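Local coordinates for protein succinylglutamate desuccinylase (Chromobacterium violaceum, PDB 1YW4) that probably hydrolyses N-succinylglutamate to succinate and glutamate, the last step of arginine degradation by the succinyltransferase pathway, with one zinc ion per subunit, at residues 65-68 with 69-73; 101-104 with 105-109; 7-10 with 11-15; 196-199 with 200-204; 231-234 with 235-239. All blocks are in the same frame, centred on the assembly; numbering follows the deposited sequence.

Contact 1. Residues 65-68 with 69-73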
loop_
_atom_site.group_PDB
_atom_site.type_symbol
_atom_site.label_atom_id
_atom_site.label_comp_id
_atom_site.label_asym_id
_atom_site.label_seq_id
_atom_site.Cartn_x
_atom_site.Cartn_y
_atom_site.Cartn_z
ATOM N N VAL A 65 29.236 -21.090 0.799
ATOM C CA VAL A 65 28.470 -21.446 1.994
ATOM C C VAL A 65 27.712 -22.758 1.787
ATOM O O VAL A 65 27.662 -23.609 2.678
ATOM C CB VAL A 65 27.460 -20.344 2.375
ATOM C CG1 VAL A 65 26.538 -20.838 3.504
ATOM C CG2 VAL A 65 28.207 -19.096 2.829
ATOM N N VAL A 66 27.124 -22.921 0.607
ATOM C CA VAL A 66 26.402 -24.151 0.314
ATOM C C VAL A 66 27.393 -25.307 0.249
ATOM O O VAL A 66 27.203 -26.334 0.898
ATOM C CB VAL A 66 25.650 -24.062 -1.032
ATOM C CG1 VAL A 66 25.115 -25.438 -1.429
ATOM C CG2 VAL A 66 24.498 -23.074 -0.909
ATOM N N ASP A 67 28.458 -25.134 -0.523
ATOM C CA ASP A 67 29.458 -26.182 -0.666
ATOM C C ASP A 67 30.037 -26.618 0.687
ATOM O O ASP A 67 30.291 -27.803 0.902
ATOM C CB ASP A 67 30.576 -25.721 -1.604
ATOM C CG ASP A 67 31.469 -26.859 -2.048
ATOM O OD1 ASP A 67 30.936 -27.878 -2.550
ATOM O OD2 ASP A 67 32.701 -26.737 -1.900
ATOM N N GLY A 68 30.245 -25.662 1.589
ATOM C CA GLY A 68 30.766 -25.988 2.904
ATOM C C GLY A 68 29.813 -26.897 3.667
ATOM O O GLY A 68 30.238 -27.851 4.323
HETATM N N MSE A 69 28.520 -26.601 3.574
HETATM C CA MSE A 69 27.495 -27.391 4.235
HETATM C C MSE A 69 27.488 -28.811 3.682
HETATM O O MSE A 69 27.401 -29.762 4.439
HETATM C CB MSE A 69 26.105 -26.781 4.032
HETATM C CG MSE A 69 25.869 -25.444 4.709
HETATM SE SE MSE A 69 23.983 -24.965 4.680
HETATM C CE MSE A 69 23.771 -24.713 2.781
ATOM N N LEU A 70 27.574 -28.953 2.361
ATOM C CA LEU A 70 27.573 -30.283 1.753
ATOM C C LEU A 70 28.770 -31.112 2.208
ATOM O O LEU A 70 28.647 -32.308 2.477
ATOM C CB LEU A 70 27.567 -30.171 0.227
ATOM C CG LEU A 70 26.305 -29.507 -0.335
ATOM C CD1 LEU A 70 26.432 -29.298 -1.847
ATOM C CD2 LEU A 70 25.097 -30.379 0.002
ATOM N N THR A 71 29.933 -30.477 2.293
ATOM C CA THR A 71 31.124 -31.188 2.733
ATOM C C THR A 71 30.953 -31.651 4.182
ATOM O O THR A 71 31.343 -32.766 4.535
ATOM C CB THR A 71 32.382 -30.312 2.613
ATOM O OG1 THR A 71 32.504 -29.837 1.264
ATOM C CG2 THR A 71 33.629 -31.126 2.950
ATOM N N ASP A 72 30.354 -30.808 5.019
ATOM C CA ASP A 72 30.139 -31.188 6.416
ATOM C C ASP A 72 29.164 -32.349 6.537
ATOM O O ASP A 72 29.330 -33.228 7.386
ATOM C CB ASP A 72 29.639 -30.000 7.240
ATOM C CG ASP A 72 30.749 -29.012 7.559
ATOM O OD1 ASP A 72 31.925 -29.390 7.432
ATOM O OD2 ASP A 72 30.450 -27.867 7.945
ATOM N N ILE A 73 28.145 -32.356 5.685
ATOM C CA ILE A 73 27.167 -33.434 5.713
ATOM C C ILE A 73 27.845 -34.743 5.323
ATOM O O ILE A 73 27.688 -35.763 5.999
ATOM C CB ILE A 73 25.996 -33.148 4.746
ATOM C CG1 ILE A 73 25.204 -31.943 5.252
ATOM C CG2 ILE A 73 25.101 -34.383 4.626
ATOM C CD1 ILE A 73 23.981 -31.614 4.437
HETATM O O HOH W 1 33.917 -27.697 0.315
#
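D67 and T71, one turn apart on the same helix, meet through water 1 and through the backbone. The water donates to D67 OD2 at 2.7 Å and also bonds to T71 OG1, spanning two side-chain oxygens that are themselves too far apart to bond. With OG1 of T71 beside its own backbone N (chi1 -55°), the hydroxyl leans back over the preceding turn, where T71 OG1 lies 3.0 Å from D67 O; P5 O is also a partner of that hydroxyl. The carbonyl of D67 is held in any case by T71 N, at 3.0 Å. The other carboxylate oxygen, D67 OD1, accepts from L8 N, so this acid faces the N-terminal helix 7-12 as well as its own. Both residues lie on helix 61-75, the connection between parallel strands 48-53 and 83-88 in a beta-alpha-beta unit of the catalytic domain. On the buried side V66 divides its two methyl groups between two neighbours. CG1 runs alongside L70 and comes within 4.1 Å of L70 CD1, the two side chains pointing the same way towards V86 of strand 83-88. CG2 meets the terminal methyl of selenomethionine M69, whose chain folds back at its last torsion (chi3 -67°) and sets M69 CE 3.7 Å from V66 CA. The selenium packs on L236 of helix 230-241, and M69 CG lies against R237 of the same helix. D72 leans over the G68 carbonyl, which D72 N binds at 3.0 Å, while its carboxylate reaches R237 in a salt bridge.

Contact 2. Residues 101-104 with 105-109; sequences GNYD and MNRLF
D104, Y103 and R107 carry most of this turn. The carboxylate of D104 folds forward over the backbone that follows it, and its OD1 accepts a weak bond from N106 N at 2.8 Å, with an N-H...O angle of 130°. The same oxygen receives NE2 of H56, a zinc ligand, so D104 is a second-shell residue that probably orients this histidine on the metal. Its carbonyl takes R107 N at 2.9 Å, an i to i+3 bond across the 3-10 turn 105-107, although the position of that nitrogen is less certain. R107 then doubles back across D104 at about a right angle, its CD 3.7 Å from D104 CB. A bend at chi3 (56°) carries the guanidinium over to Y103, whose OH lies above one face of it, 3.0 Å from R107 NH1 but badly angled for a hydrogen bond. The two planes are 41° apart. R107 CB sits at the edge of the Y103 ring, while L108 CG packs 3.7 Å from Y103 CD1. The turn belongs to the loop between helices 91-96 and 120-137: M105 and L108 rest on helix 120-137, N106 reaches D147 and H149 of strand 143-151, and N106 OD1 accepts from F198 N of helix 198-205.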
loop_
_atom_site.group_PDB
_atom_site.type_symbol
_atom_site.label_atom_id
_atom_site.label_comp_id
_atom_site.label_asym_id
_atom_site.label_seq_id
_atom_site.Cartn_x
_atom_site.Cartn_y
_atom_site.Cartn_z
ATOM N N GLY A 101 26.762 -15.833 -19.638
ATOM C CA GLY A 101 27.491 -15.860 -20.890
ATOM C C GLY A 101 26.775 -15.160 -22.031
ATOM O O GLY A 101 27.347 -14.296 -22.690
ATOM N N ASN A 102 25.518 -15.521 -22.256
ATOM C CA ASN A 102 24.741 -14.940 -23.342
ATOM C C ASN A 102 23.512 -14.184 -22.870
ATOM O O ASN A 102 23.191 -13.124 -23.399
ATOM C CB ASN A 102 24.307 -16.048 -24.301
ATOM C CG ASN A 102 25.477 -16.790 -24.892
ATOM O OD1 ASN A 102 25.415 -18.004 -25.102
ATOM N ND2 ASN A 102 26.553 -16.067 -25.172
ATOM N N TYR A 103 22.834 -14.741 -21.870
ATOM C CA TYR A 103 21.611 -14.150 -21.335
ATOM C C TYR A 103 21.471 -14.438 -19.833
ATOM O O TYR A 103 21.822 -15.526 -19.365
ATOM C CB TYR A 103 20.427 -14.741 -22.098
ATOM C CG TYR A 103 19.180 -13.895 -22.129
ATOM C CD1 TYR A 103 18.280 -13.902 -21.064
ATOM C CD2 TYR A 103 18.867 -13.124 -23.254
ATOM C CE1 TYR A 103 17.092 -13.172 -21.117
ATOM C CE2 TYR A 103 17.683 -12.389 -23.318
ATOM C CZ TYR A 103 16.800 -12.424 -22.247
ATOM O OH TYR A 103 15.612 -11.742 -22.320
ATOM N N ASP A 104 20.965 -13.454 -19.096
ATOM C CA ASP A 104 20.747 -13.560 -17.653
ATOM C C ASP A 104 19.802 -14.736 -17.380
ATOM O O ASP A 104 18.617 -14.682 -17.724
ATOM C CB ASP A 104 20.121 -12.255 -17.128
ATOM C CG ASP A 104 20.006 -12.215 -15.607
ATOM O OD1 ASP A 104 19.771 -13.272 -14.985
ATOM O OD2 ASP A 104 20.128 -11.112 -15.033
HETATM N N MSE A 105 20.320 -15.791 -16.762
HETATM C CA MSE A 105 19.495 -16.955 -16.481
HETATM C C MSE A 105 18.310 -16.626 -15.596
HETATM O O MSE A 105 17.245 -17.229 -15.740
HETATM C CB MSE A 105 20.323 -18.073 -15.845
HETATM C CG MSE A 105 19.546 -19.379 -15.647
HETATM SE SE MSE A 105 20.713 -20.855 -15.191
HETATM C CE MSE A 105 21.485 -21.130 -16.938
ATOM N N ASN A 106 18.456 -15.670 -14.685
ATOM C CA ASN A 106 17.309 -15.369 -13.849
ATOM C C ASN A 106 16.270 -14.528 -14.566
ATOM O O ASN A 106 15.435 -13.871 -13.947
ATOM C CB ASN A 106 17.703 -14.728 -12.524
ATOM C CG ASN A 106 16.844 -15.248 -11.380
ATOM O OD1 ASN A 106 16.297 -16.349 -11.476
ATOM N ND2 ASN A 106 16.728 -14.480 -10.303
ATOM N N ARG A 107 16.347 -14.555 -15.888
ATOM C CA ARG A 107 15.377 -13.877 -16.730
ATOM C C ARG A 107 14.864 -14.954 -17.691
ATOM O O ARG A 107 14.064 -14.671 -18.582
ATOM C CB ARG A 107 16.029 -12.747 -17.527
ATOM C CG ARG A 107 16.399 -11.519 -16.718
ATOM C CD ARG A 107 16.917 -10.430 -17.636
ATOM N NE ARG A 107 15.942 -10.120 -18.686
ATOM C CZ ARG A 107 16.225 -9.449 -19.798
ATOM N NH1 ARG A 107 15.274 -9.216 -20.695
ATOM N NH2 ARG A 107 17.463 -9.019 -20.016
ATOM N N LEU A 108 15.329 -16.190 -17.508
ATOM C CA LEU A 108 14.920 -17.292 -18.383
ATOM C C LEU A 108 14.006 -18.349 -17.762
ATOM O O LEU A 108 13.664 -19.343 -18.417
ATOM C CB LEU A 108 16.152 -17.974 -18.970
ATOM C CG LEU A 108 16.954 -17.135 -19.971
ATOM C CD1 LEU A 108 18.219 -17.882 -20.348
ATOM C CD2 LEU A 108 16.102 -16.850 -21.218
ATOM N N PHE A 109 13.622 -18.151 -16.506
ATOM C CA PHE A 109 12.724 -19.083 -15.843
ATOM C C PHE A 109 11.267 -18.699 -16.119
ATOM O O PHE A 109 10.995 -17.741 -16.850
ATOM C CB PHE A 109 12.990 -19.116 -14.330
ATOM C CG PHE A 109 14.307 -19.746 -13.960
ATOM C CD1 PHE A 109 15.416 -18.954 -13.660
ATOM C CD2 PHE A 109 14.439 -21.141 -13.925
ATOM C CE1 PHE A 109 16.648 -19.534 -13.331
ATOM C CE2 PHE A 109 15.665 -21.737 -13.600
ATOM C CZ PHE A 109 16.774 -20.932 -13.302
#

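Contact 3. Residues 7-10 with 11-15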
loop_
_atom_site.group_PDB
_atom_site.type_symbol
_atom_site.label_atom_id
_atom_site.label_comp_id
_atom_site.label_asym_id
_atom_site.label_seq_id
_atom_site.Cartn_x
_atom_site.Cartn_y
_atom_site.Cartn_z
ATOM N N PHE A 7 31.632 -30.701 -3.339
ATOM C CA PHE A 7 30.547 -30.976 -4.265
ATOM C C PHE A 7 30.669 -29.997 -5.431
ATOM O O PHE A 7 30.498 -30.369 -6.591
ATOM C CB PHE A 7 29.195 -30.813 -3.556
ATOM C CG PHE A 7 28.846 -31.971 -2.639
ATOM C CD1 PHE A 7 27.749 -32.779 -2.909
ATOM C CD2 PHE A 7 29.631 -32.265 -1.522
ATOM C CE1 PHE A 7 27.426 -33.866 -2.091
ATOM C CE2 PHE A 7 29.315 -33.356 -0.693
ATOM C CZ PHE A 7 28.214 -34.153 -0.982
ATOM N N LEU A 8 31.000 -28.750 -5.113
ATOM C CA LEU A 8 31.139 -27.714 -6.123
ATOM C C LEU A 8 32.199 -28.052 -7.166
ATOM O O LEU A 8 31.944 -27.981 -8.371
ATOM C CB LEU A 8 31.460 -26.371 -5.443
ATOM C CG LEU A 8 31.715 -25.115 -6.303
ATOM C CD1 LEU A 8 33.175 -25.042 -6.642
ATOM C CD2 LEU A 8 30.845 -25.108 -7.569
ATOM N N GLN A 9 33.385 -28.437 -6.704
ATOM C CA GLN A 9 34.477 -28.769 -7.611
ATOM C C GLN A 9 34.142 -29.984 -8.474
ATOM O O GLN A 9 34.539 -30.064 -9.638
ATOM C CB GLN A 9 35.763 -29.029 -6.824
ATOM C CG GLN A 9 36.997 -28.829 -7.663
ATOM C CD GLN A 9 37.022 -27.442 -8.284
ATOM O OE1 GLN A 9 37.005 -26.427 -7.581
ATOM N NE2 GLN A 9 37.044 -27.392 -9.609
ATOM N N HIS A 10 33.423 -30.940 -7.897
ATOM C CA HIS A 10 33.039 -32.123 -8.650
ATOM C C HIS A 10 32.176 -31.675 -9.823
ATOM O O HIS A 10 32.367 -32.126 -10.947
ATOM C CB HIS A 10 32.242 -33.090 -7.777
ATOM C CG HIS A 10 31.740 -34.288 -8.519
ATOM N ND1 HIS A 10 32.552 -35.349 -8.862
ATOM C CD2 HIS A 10 30.515 -34.575 -9.020
ATOM C CE1 HIS A 10 31.846 -36.238 -9.540
ATOM N NE2 HIS A 10 30.608 -35.791 -9.650
ATOM N N ALA A 11 31.225 -30.787 -9.533
ATOM C CA ALA A 11 30.303 -30.243 -10.528
ATOM C C ALA A 11 31.040 -29.464 -11.616
ATOM O O ALA A 11 30.713 -29.573 -12.799
ATOM C CB ALA A 11 29.281 -29.332 -9.845
ATOM N N LEU A 12 32.025 -28.670 -11.213
ATOM C CA LEU A 12 32.798 -27.891 -12.172
ATOM C C LEU A 12 33.744 -28.773 -12.977
ATOM O O LEU A 12 33.844 -28.635 -14.196
ATOM C CB LEU A 12 33.611 -26.808 -11.464
ATOM C CG LEU A 12 32.838 -25.605 -10.922
ATOM C CD1 LEU A 12 33.811 -24.668 -10.218
ATOM C CD2 LEU A 12 32.136 -24.878 -12.067
ATOM N N SER A 13 34.436 -29.679 -12.293
ATOM C CA SER A 13 35.387 -30.572 -12.950
ATOM C C SER A 13 34.696 -31.745 -13.624
ATOM O O SER A 13 35.348 -32.600 -14.222
ATOM C CB SER A 13 36.415 -31.089 -11.942
ATOM O OG SER A 13 37.240 -30.031 -11.485
ATOM N N SER A 14 33.370 -31.766 -13.513
ATOM C CA SER A 14 32.535 -32.805 -14.109
ATOM C C SER A 14 33.219 -34.164 -14.129
ATOM O O SER A 14 33.353 -34.783 -15.185
ATOM C CB SER A 14 32.152 -32.407 -15.535
ATOM O OG SER A 14 31.549 -31.124 -15.563
ATOM N N SER A 15 33.651 -34.628 -12.961
ATOM C CA SER A 15 34.319 -35.919 -12.869
ATOM C C SER A 15 33.448 -37.019 -13.460
ATOM O O SER A 15 33.925 -37.860 -14.225
ATOM C CB SER A 15 34.652 -36.239 -11.413
ATOM O OG SER A 15 35.574 -35.296 -10.891
HETATM O O HOH W 2 35.104 -35.500 -8.308
#
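A11 N, L12 N and S13 N bond in turn to F7 O, L8 O and Q9 O, the last at 2.7 Å, and so carry the backbone through helix 7-12. S14 then leaves the helix with a positive phi of 33°, and the chain turns so that S15 N makes a weak, long bond back to H10 O, 3.5 Å away. The turn brings S15 up to H10: the backbone N of S15 lies over one face of the imidazole, near its rim, and S15 CB comes within 3.4 Å of H10 CE1. Water 2 lies in the ring plane at the imidazole edge, 2.6 Å from H10 ND1, and also binds S15 OG. On the outer side Q9 bends at chi2 (55°) to bring its amide round to the next turn; Q9 NE2 donates to S13 OG at 3.2 Å, almost straight at 174° and in the plane of the amide. L8 and L12 form the apolar side, L8 CD1 3.7 Å from L12 CD1, with L12 continuing onto I94 and R95 of helix 91-96. H10 and F7 both meet the indole of W21 edge-to-face. The end of the helix is therefore fastened by polar groups rather than an ion pair between the two segments: an amide-to-hydroxyl bond and a water shared by imidazole and serine tie the departing chain to the last turn.

Contact 4. Residues 196-199 with 200-204; sequences NTFS and YFTSQ
T197 is the N-cap of helix 198-205, in the catalytic domain and close to the zinc site. T197 OG1 accepts from Y200 N at 3.3 Å, with an angle of 143° at the hydrogen. The capping hydroxyl can reach this amide because it stands between the backbone N and the carbonyl carbon (chi1 58°), the most hindered of the three staggered positions, and from there it also touches Y200 CB. The side chains of T197 and Y200 cross at about a right angle, and Q204 CB lies over one face of the Y200 ring, near its rim. T197 O is the first acceptor of the helical series, taking F201 N at 3.1 Å along a nearly straight path; F198 O and S199 O follow with T202 N and S203 N. The polar ends on the outer flanks find partners farther off: S199 OG pairs with T212 OG1 of strand 209-215, and Y200 OH with H167 NE2. F198 forms the apolar flank. Beyond the helix its ring stacks on F109 and meets H145 edge-to-face. Its CG is anti to the backbone N (chi1 -162°), which swings the ring along the helix towards the following turn. There F201 CD2 comes to the edge of the F198 ring, near its plane, and CG2 of T202 packs beside the same corner, 3.9 Å from F198 CE1.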
loop_
_atom_site.group_PDB
_atom_site.type_symbol
_atom_site.label_atom_id
_atom_site.label_comp_id
_atom_site.label_asym_id
_atom_site.label_seq_id
_atom_site.Cartn_x
_atom_site.Cartn_y
_atom_site.Cartn_z
ATOM N N ASN A 196 10.235 -13.679 -14.367
ATOM C CA ASN A 196 10.884 -14.834 -14.970
ATOM C C ASN A 196 12.058 -15.296 -14.139
ATOM O O ASN A 196 13.102 -15.677 -14.666
ATOM C CB ASN A 196 11.321 -14.482 -16.389
ATOM C CG ASN A 196 10.151 -14.083 -17.247
ATOM O OD1 ASN A 196 9.123 -14.751 -17.224
ATOM N ND2 ASN A 196 10.291 -12.998 -18.003
ATOM N N THR A 197 11.860 -15.266 -12.822
ATOM C CA THR A 197 12.882 -15.675 -11.865
ATOM C C THR A 197 12.662 -17.102 -11.383
ATOM O O THR A 197 11.563 -17.645 -11.471
ATOM C CB THR A 197 12.879 -14.765 -10.642
ATOM O OG1 THR A 197 11.583 -14.795 -10.043
ATOM C CG2 THR A 197 13.219 -13.341 -11.037
ATOM N N PHE A 198 13.717 -17.709 -10.866
ATOM C CA PHE A 198 13.619 -19.072 -10.397
ATOM C C PHE A 198 12.663 -19.162 -9.205
ATOM O O PHE A 198 11.857 -20.089 -9.124
ATOM C CB PHE A 198 15.014 -19.587 -10.020
ATOM C CG PHE A 198 15.112 -21.089 -9.940
ATOM C CD1 PHE A 198 14.132 -21.900 -10.517
ATOM C CD2 PHE A 198 16.187 -21.696 -9.290
ATOM C CE1 PHE A 198 14.220 -23.295 -10.448
ATOM C CE2 PHE A 198 16.284 -23.087 -9.217
ATOM C CZ PHE A 198 15.292 -23.890 -9.797
ATOM N N SER A 199 12.733 -18.195 -8.290
ATOM C CA SER A 199 11.857 -18.225 -7.120
ATOM C C SER A 199 10.377 -18.056 -7.493
ATOM O O SER A 199 9.493 -18.557 -6.797
ATOM C CB SER A 199 12.270 -17.163 -6.087
ATOM O OG SER A 199 12.057 -15.853 -6.565
ATOM N N TYR A 200 10.098 -17.342 -8.578
ATOM C CA TYR A 200 8.713 -17.186 -8.999
ATOM C C TYR A 200 8.244 -18.539 -9.545
ATOM O O TYR A 200 7.166 -19.020 -9.191
ATOM C CB TYR A 200 8.583 -16.129 -10.099
ATOM C CG TYR A 200 7.169 -16.025 -10.616
ATOM C CD1 TYR A 200 6.152 -15.540 -9.802
ATOM C CD2 TYR A 200 6.835 -16.475 -11.892
ATOM C CE1 TYR A 200 4.839 -15.511 -10.237
ATOM C CE2 TYR A 200 5.527 -16.451 -12.343
ATOM C CZ TYR A 200 4.534 -15.968 -11.508
ATOM O OH TYR A 200 3.230 -15.940 -11.931
ATOM N N PHE A 201 9.067 -19.148 -10.399
ATOM C CA PHE A 201 8.734 -20.444 -10.993
ATOM C C PHE A 201 8.372 -21.488 -9.945
ATOM O O PHE A 201 7.328 -22.138 -10.046
ATOM C CB PHE A 201 9.896 -20.984 -11.842
ATOM C CG PHE A 201 9.677 -22.399 -12.322
ATOM C CD1 PHE A 201 8.762 -22.671 -13.343
ATOM C CD2 PHE A 201 10.315 -23.467 -11.692
ATOM C CE1 PHE A 201 8.480 -23.986 -13.724
ATOM C CE2 PHE A 201 10.040 -24.787 -12.066
ATOM C CZ PHE A 201 9.120 -25.047 -13.082
ATOM N N THR A 202 9.220 -21.659 -8.932
ATOM C CA THR A 202 8.934 -22.668 -7.910
ATOM C C THR A 202 7.719 -22.297 -7.065
ATOM O O THR A 202 6.890 -23.151 -6.735
ATOM C CB THR A 202 10.162 -22.932 -6.997
ATOM O OG1 THR A 202 10.613 -21.707 -6.413
ATOM C CG2 THR A 202 11.298 -23.555 -7.808
ATOM N N SER A 203 7.596 -21.019 -6.733
ATOM C CA SER A 203 6.454 -20.575 -5.941
ATOM C C SER A 203 5.130 -20.805 -6.677
ATOM O O SER A 203 4.168 -21.292 -6.089
ATOM C CB SER A 203 6.589 -19.090 -5.599
ATOM O OG SER A 203 5.429 -18.614 -4.950
ATOM N N GLN A 204 5.090 -20.469 -7.963
ATOM C CA GLN A 204 3.870 -20.610 -8.743
ATOM C C GLN A 204 3.629 -22.000 -9.338
ATOM O O GLN A 204 2.569 -22.593 -9.138
ATOM C CB GLN A 204 3.861 -19.576 -9.870
ATOM C CG GLN A 204 2.487 -19.319 -10.476
ATOM C CD GLN A 204 1.448 -18.937 -9.431
ATOM O OE1 GLN A 204 1.699 -18.095 -8.567
ATOM N NE2 GLN A 204 0.271 -19.550 -9.514
#

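Contact 5. Residues 231-234 with 235-239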
loop_
_atom_site.group_PDB
_atom_site.type_symbol
_atom_site.label_atom_id
_atom_site.label_comp_id
_atom_site.label_asym_id
_atom_site.label_seq_id
_atom_site.Cartn_x
_atom_site.Cartn_y
_atom_site.Cartn_z
ATOM N N GLY A 231 24.730 -15.515 9.545
ATOM C CA GLY A 231 23.299 -15.603 9.763
ATOM C C GLY A 231 22.600 -16.610 8.869
ATOM O O GLY A 231 21.896 -17.501 9.348
ATOM N N ILE A 232 22.793 -16.471 7.562
ATOM C CA ILE A 232 22.156 -17.372 6.614
ATOM C C ILE A 232 22.761 -18.769 6.746
ATOM O O ILE A 232 22.063 -19.778 6.631
ATOM C CB ILE A 232 22.310 -16.826 5.160
ATOM C CG1 ILE A 232 21.065 -17.166 4.332
ATOM C CG2 ILE A 232 23.564 -17.370 4.516
ATOM C CD1 ILE A 232 20.790 -18.631 4.173
ATOM N N ASP A 233 24.061 -18.822 7.016
ATOM C CA ASP A 233 24.753 -20.096 7.166
ATOM C C ASP A 233 24.208 -20.907 8.342
ATOM O O ASP A 233 23.892 -22.091 8.198
ATOM C CB ASP A 233 26.251 -19.854 7.341
ATOM C CG ASP A 233 27.043 -21.144 7.424
ATOM O OD1 ASP A 233 26.865 -22.014 6.550
ATOM O OD2 ASP A 233 27.848 -21.287 8.363
ATOM N N GLY A 234 24.099 -20.270 9.505
ATOM C CA GLY A 234 23.583 -20.961 10.673
ATOM C C GLY A 234 22.112 -21.309 10.522
ATOM O O GLY A 234 21.673 -22.389 10.922
ATOM N N ALA A 235 21.346 -20.394 9.936
ATOM C CA ALA A 235 19.924 -20.622 9.740
ATOM C C ALA A 235 19.698 -21.784 8.775
ATOM O O ALA A 235 18.755 -22.558 8.933
ATOM C CB ALA A 235 19.262 -19.362 9.216
ATOM N N LEU A 236 20.575 -21.908 7.784
ATOM C CA LEU A 236 20.473 -22.979 6.796
ATOM C C LEU A 236 20.901 -24.304 7.415
ATOM O O LEU A 236 20.212 -25.316 7.276
ATOM C CB LEU A 236 21.345 -22.654 5.580
ATOM C CG LEU A 236 20.698 -22.608 4.193
ATOM C CD1 LEU A 236 19.295 -22.028 4.242
ATOM C CD2 LEU A 236 21.600 -21.785 3.266
ATOM N N ARG A 237 22.035 -24.307 8.103
ATOM C CA ARG A 237 22.501 -25.532 8.747
ATOM C C ARG A 237 21.462 -26.006 9.771
ATOM O O ARG A 237 21.255 -27.206 9.953
ATOM C CB ARG A 237 23.849 -25.298 9.436
ATOM C CG ARG A 237 25.019 -25.135 8.480
ATOM C CD ARG A 237 26.259 -24.645 9.214
ATOM N NE ARG A 237 27.417 -24.536 8.331
ATOM C CZ ARG A 237 28.259 -25.532 8.076
ATOM N NH1 ARG A 237 28.085 -26.720 8.638
ATOM N NH2 ARG A 237 29.272 -25.347 7.246
ATOM N N GLY A 238 20.800 -25.055 10.426
ATOM C CA GLY A 238 19.789 -25.406 11.413
ATOM C C GLY A 238 18.544 -25.981 10.767
ATOM O O GLY A 238 17.859 -26.834 11.337
ATOM N N LEU A 239 18.242 -25.508 9.564
ATOM C CA LEU A 239 17.082 -25.998 8.841
ATOM C C LEU A 239 17.303 -27.445 8.408
ATOM O O LEU A 239 16.447 -28.301 8.610
ATOM C CB LEU A 239 16.813 -25.118 7.612
ATOM C CG LEU A 239 15.734 -25.652 6.675
ATOM C CD1 LEU A 239 14.434 -25.810 7.447
ATOM C CD2 LEU A 239 15.549 -24.710 5.493
HETATM O O HOH W 3 29.030 -23.378 4.972
#
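D233 grips R237 one turn further along the helix. R237 NE donates to D233 OD1 at 3.1 Å with an angle of 149°, reaching that oxygen on its syn side but out of the carboxylate plane, and makes a second, weak bond to D233 OD2, so the carboxylate straddles one N-H of the salt bridge. The two flat groups are nearly perpendicular, 84° apart, with the carboxylate at the guanidinium edge. The acid is turned along the helix, its CG opposite the backbone N (chi1 -177°), and meets an arginine chain extended from CG to NE. Water 3 closes a small ring outside this pair, donating to D233 OD1 and accepting from R237 NH2, each at 3.0 Å. R237 NH1 goes further, to a salt bridge with D72 on helix 61-75, so the guanidinium is held by two acids and its rotation is limited. On the buried side I232 and L236 run side by side, and I232 CD1 lies 3.4 Å from L236 CD2, tighter than usual for two methyl groups. L236 also touches M69 and L51 of strand 48-53. This is an i to i+4 salt bridge along an alpha helix, here at the face where helix 230-241 meets helix 61-75 in the zinc-exopeptidase-like catalytic domain.

How the contacts relate
Two groups emerge. Contacts 3, 1 and 5 form a row of helices, each touching the next, on one flank: D67 OD1 of contact 1 receives L8 N of contact 3 at 2.7 Å, and D72 OD2 of contact 1 pairs with R237 NH1 of contact 5, also at 2.7 Å. Contacts 3 and 5 do not meet directly, their nearest atoms being about 11 Å apart. Contacts 2 and 4 form the other group, joined by N106 OD1 to F198 N at 3.0 Å and lying nearer the zinc ion: the side chain of N106 is about 6 Å from the metal and that of T197 about 9 Å, against about 13 Å for V66 of contact 1.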